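Local coordinates for DUF1436 domain-containing protein (Neisseria meningitidis, PDB 2GKP) that probably acts as an immunity protein that neutralises the toxin of a contact-dependent growth inhibition system, although its function has not been established directly, at residues L54-T57 with V58-L62; V144-S147 with L148-P152. All blocks are in the same frame, centred on the assembly; numbering follows the deposited sequence.

Contact 1 of 2, residues L54-T57 with V58-L62; sequences LGTT and VLQAL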
loop_
_atom_site.group_PDB
_atom_site.type_symbol
_atom_site.label_atom_id
_atom_site.label_comp_id
_atom_site.label_asym_id
_atom_site.label_seq_id
_atom_site.Cartn_x
_atom_site.Cartn_y
_atom_site.Cartn_z
ATOM N N LEU A 54 10.680 4.152 -7.211
ATOM C CA LEU A 54 9.476 4.189 -6.394
ATOM C C LEU A 54 8.230 3.997 -7.291
ATOM O O LEU A 54 7.351 3.162 -6.984
ATOM C CB LEU A 54 9.390 5.517 -5.642
ATOM C CG LEU A 54 8.150 5.757 -4.752
ATOM C CD1 LEU A 54 7.965 4.559 -3.773
ATOM C CD2 LEU A 54 8.161 7.108 -4.053
ATOM N N GLY A 55 8.167 4.713 -8.411
ATOM C CA GLY A 55 7.041 4.511 -9.358
ATOM C C GLY A 55 6.939 3.077 -9.887
ATOM O O GLY A 55 5.849 2.439 -9.887
ATOM N N THR A 56 8.065 2.523 -10.333
ATOM C CA THR A 56 8.079 1.131 -10.811
ATOM C C THR A 56 7.660 0.131 -9.750
ATOM O O THR A 56 6.944 -0.838 -10.030
ATOM C CB THR A 56 9.473 0.799 -11.389
ATOM O OG1 THR A 56 9.693 1.642 -12.519
ATOM C CG2 THR A 56 9.620 -0.665 -11.807
ATOM N N THR A 57 8.131 0.332 -8.524
ATOM C CA THR A 57 7.800 -0.616 -7.472
ATOM C C THR A 57 6.299 -0.570 -7.188
ATOM O O THR A 57 5.696 -1.606 -6.988
ATOM C CB THR A 57 8.628 -0.298 -6.174
ATOM O OG1 THR A 57 10.019 -0.307 -6.532
ATOM C CG2 THR A 57 8.379 -1.322 -5.078
ATOM N N VAL A 58 5.708 0.624 -7.157
ATOM C CA VAL A 58 4.263 0.719 -6.902
ATOM C C VAL A 58 3.475 0.158 -8.086
ATOM O O VAL A 58 2.494 -0.597 -7.893
ATOM C CB VAL A 58 3.847 2.160 -6.524
ATOM C CG1 VAL A 58 2.328 2.322 -6.549
ATOM C CG2 VAL A 58 4.371 2.452 -5.128
ATOM N N LEU A 59 3.924 0.429 -9.310
ATOM C CA LEU A 59 3.254 -0.231 -10.475
ATOM C C LEU A 59 3.317 -1.765 -10.402
ATOM O O LEU A 59 2.322 -2.466 -10.721
ATOM C CB LEU A 59 3.812 0.272 -11.811
ATOM C CG LEU A 59 3.456 1.716 -12.131
ATOM C CD1 LEU A 59 4.371 2.237 -13.253
ATOM C CD2 LEU A 59 1.981 1.860 -12.542
ATOM N N GLN A 60 4.463 -2.320 -9.966
ATOM C CA GLN A 60 4.583 -3.769 -9.823
ATOM C C GLN A 60 3.609 -4.267 -8.746
ATOM O O GLN A 60 2.981 -5.313 -8.851
ATOM C CB GLN A 60 6.033 -4.144 -9.468
ATOM C CG GLN A 60 7.009 -3.914 -10.644
ATOM C CD GLN A 60 8.504 -3.982 -10.295
ATOM O OE1 GLN A 60 8.932 -3.869 -9.130
ATOM N NE2 GLN A 60 9.313 -4.179 -11.339
ATOM N N ALA A 61 3.527 -3.526 -7.651
ATOM C CA ALA A 61 2.605 -3.920 -6.580
ATOM C C ALA A 61 1.152 -3.903 -7.040
ATOM O O ALA A 61 0.385 -4.832 -6.745
ATOM C CB ALA A 61 2.787 -3.018 -5.340
ATOM N N LEU A 62 0.776 -2.871 -7.790
ATOM C CA LEU A 62 -0.572 -2.796 -8.328
ATOM C C LEU A 62 -0.847 -3.945 -9.287
ATOM O O LEU A 62 -1.945 -4.491 -9.262
ATOM C CB LEU A 62 -0.782 -1.471 -9.046
ATOM C CG LEU A 62 -0.911 -0.188 -8.203
ATOM C CD1 LEU A 62 -0.666 1.057 -9.020
ATOM C CD2 LEU A 62 -2.279 -0.133 -7.579
HETATM O O HOH W 1 11.533 -1.566 -9.074
#

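Contact 2 of 2, residues V144-S147 with L148-P152; sequences VILS and LDNSP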
loop_
_atom_site.group_PDB
_atom_site.type_symbol
_atom_site.label_atom_id
_atom_site.label_comp_id
_atom_site.label_asym_id
_atom_site.label_seq_id
_atom_site.Cartn_x
_atom_site.Cartn_y
_atom_site.Cartn_z
ATOM N N VAL A 144 -3.526 12.954 -4.703
ATOM C CA VAL A 144 -2.725 13.234 -5.907
ATOM C C VAL A 144 -3.285 12.342 -7.022
ATOM O O VAL A 144 -3.337 11.134 -6.881
ATOM C CB VAL A 144 -1.240 12.920 -5.663
ATOM C CG1 VAL A 144 -0.450 13.042 -6.904
ATOM C CG2 VAL A 144 -0.647 13.784 -4.551
ATOM N N ILE A 145 -3.755 12.953 -8.111
ATOM C CA ILE A 145 -4.442 12.222 -9.177
ATOM C C ILE A 145 -3.495 12.207 -10.390
ATOM O O ILE A 145 -3.153 13.271 -10.937
ATOM C CB ILE A 145 -5.805 12.925 -9.560
ATOM C CG1 ILE A 145 -6.716 13.085 -8.342
ATOM C CG2 ILE A 145 -6.510 12.183 -10.710
ATOM C CD1 ILE A 145 -7.087 11.819 -7.586
ATOM N N LEU A 146 -3.070 11.003 -10.799
ATOM C CA LEU A 146 -2.234 10.810 -11.979
ATOM C C LEU A 146 -2.866 9.742 -12.869
ATOM O O LEU A 146 -4.037 9.396 -12.715
ATOM C CB LEU A 146 -0.812 10.411 -11.581
ATOM C CG LEU A 146 -0.042 11.485 -10.793
ATOM C CD1 LEU A 146 1.263 10.947 -10.298
ATOM C CD2 LEU A 146 0.203 12.716 -11.624
ATOM N N SER A 147 -2.115 9.242 -13.831
ATOM C CA SER A 147 -2.679 8.228 -14.701
ATOM C C SER A 147 -1.578 7.389 -15.317
ATOM O O SER A 147 -0.393 7.674 -15.152
ATOM C CB SER A 147 -3.570 8.864 -15.779
ATOM O OG SER A 147 -2.769 9.231 -16.869
ATOM N N LEU A 148 -1.974 6.362 -16.052
ATOM C CA LEU A 148 -0.999 5.518 -16.744
ATOM C C LEU A 148 -0.328 6.233 -17.921
ATOM O O LEU A 148 0.618 5.711 -18.508
ATOM C CB LEU A 148 -1.613 4.182 -17.188
ATOM C CG LEU A 148 -2.080 3.258 -16.049
ATOM C CD1 LEU A 148 -2.685 2.019 -16.694
ATOM C CD2 LEU A 148 -0.871 2.907 -15.145
ATOM N N ASP A 149 -0.783 7.447 -18.225
ATOM C CA ASP A 149 -0.043 8.287 -19.173
ATOM C C ASP A 149 1.322 8.647 -18.589
ATOM O O ASP A 149 2.275 8.949 -19.324
ATOM C CB ASP A 149 -0.728 9.646 -19.358
ATOM C CG ASP A 149 -2.132 9.569 -19.950
ATOM O OD1 ASP A 149 -2.558 8.554 -20.548
ATOM O OD2 ASP A 149 -2.836 10.589 -19.813
ATOM N N ASN A 150 1.373 8.736 -17.255
ATOM C CA ASN A 150 2.573 9.195 -16.542
ATOM C C ASN A 150 3.664 8.137 -16.523
ATOM O O ASN A 150 3.363 6.953 -16.410
ATOM C CB ASN A 150 2.208 9.646 -15.105
ATOM C CG ASN A 150 1.322 10.898 -15.082
ATOM O OD1 ASN A 150 0.147 10.836 -14.720
ATOM N ND2 ASN A 150 1.875 12.043 -15.524
ATOM N N SER A 151 4.924 8.576 -16.608
ATOM C CA SER A 151 6.057 7.665 -16.505
ATOM C C SER A 151 6.201 7.205 -15.067
ATOM O O SER A 151 5.666 7.873 -14.164
ATOM C CB SER A 151 7.331 8.386 -16.867
ATOM O OG SER A 151 7.553 9.463 -15.961
ATOM N N PRO A 152 6.886 6.063 -14.848
ATOM C CA PRO A 152 7.206 5.650 -13.494
ATOM C C PRO A 152 7.819 6.762 -12.660
ATOM O O PRO A 152 7.509 6.852 -11.469
ATOM C CB PRO A 152 8.179 4.482 -13.695
ATOM C CG PRO A 152 7.722 3.862 -15.001
ATOM C CD PRO A 152 7.302 5.046 -15.846
HETATM O O HOH W 2 -2.028 11.981 -15.929
HETATM O O HOH W 3 -5.116 9.688 -18.844
#

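Contact 1 of 2, residues L54-T57 with V58-L62
L54 and V58, G55 and L59, T56 and Q60, and T57 and A61 meet one turn apart within alpha-helix 51-63, whose inner face lies on the antiparallel sheet of this CdiI-family protein. Each pair is joined by an i to i+4 backbone hydrogen bond; the one from L59 N to G55 O is 2.8 Å long. On the buried side, CD1 of L54 touches CG2 of V58 at 4.4 Å, a loose branch-to-branch contact. V58 sets CG1 anti to its backbone N (chi1 168°), which leaves CG2 beside that N and 3.6 Å from L54 O, turned back along the helix. Both residues, with A61, rest on I25 of strand 23-30, while L159 of helix 152-164 packs against L54 and V58. L59 lies alongside the carbonyl of G55, with CG of L59 3.4 Å from G55 O; G55 itself has no side chain.

T56 and Q60 sit on a more open flank, and their side chains cross at a slant. T56 points its methyl CG2 at the amide of Q60, reaching NE2 at 3.6 Å, because OG1 swings back beside its own N to bond to the carbonyl oxygen of E52. T57 does likewise with T53, so both hydroxyls bind within the preceding turn. Q60 is extended beyond CG, and its CG passes 3.1 Å from T56 O. Q60 was modelled in two conformers, so its amide, including the approach of T56 CG2 to NE2, is less certain than the backbone. A water donates to T57 OG1 at 3.2 Å and, in the conformer described, weakly to Q60 OE1 at 3.5 Å.

Contact 2 of 2, residues V144-S147 with L148-P152
A type I beta turn, S147 to N150, ends strand 144-147 at the protein surface and leads the chain toward helix 152-164. Its closing bond runs from N150 N to S147 O (2.9 Å), with the donor standing 51° out of the carbonyl plane. N150 answers with its side chain: CG lies beside the backbone N (chi1 -66°), which folds the amide back toward the strand, and OD1 accepts the N-H of S147 at 2.9 Å, in the plane of the side-chain carbonyl. Two bonds in opposite senses thus tie S147 to N150. The same OD1 also accepts from a water and lies 3.3 Å from CB of L146, whose side chain crosses that of N150 at about a right angle. ND2 at the other branch binds E154 OE1, so both ends of the amide are engaged and its rotation is fixed.

An ST turn is nested inside. S147 places OG between its own N and carbonyl carbon (chi1 86°), and from there OG receives the N-H of D149 at 3.0 Å. Further along, S151 is the N-cap of helix 152-164, its side chain capping a backbone N inside the helix. On the solvent side one water joins the serine to the aspartate, 3.1 Å from S147 OG and donating to D149 OD2 at 2.6 Å.

Contact 1 comes first along the chain, within helix 51-63; contact 2 follows much later, where strand 144-147 of the antiparallel sheet passes through a turn into helix 152-164. Their centres are 12 Å apart, on the same side of the chain's centre, and they touch directly. L59 CD2 meets L148 CD2 at 4.0 Å, and P152 packs its CB against T56 OG1 at 3.4 Å and its CG near L59 CD1. The turn and the start of the last helix therefore lie against the side of helix 51-63 that carries G55, T56 and L59, so an early helix and the late strand-turn-helix passage pack directly against each other.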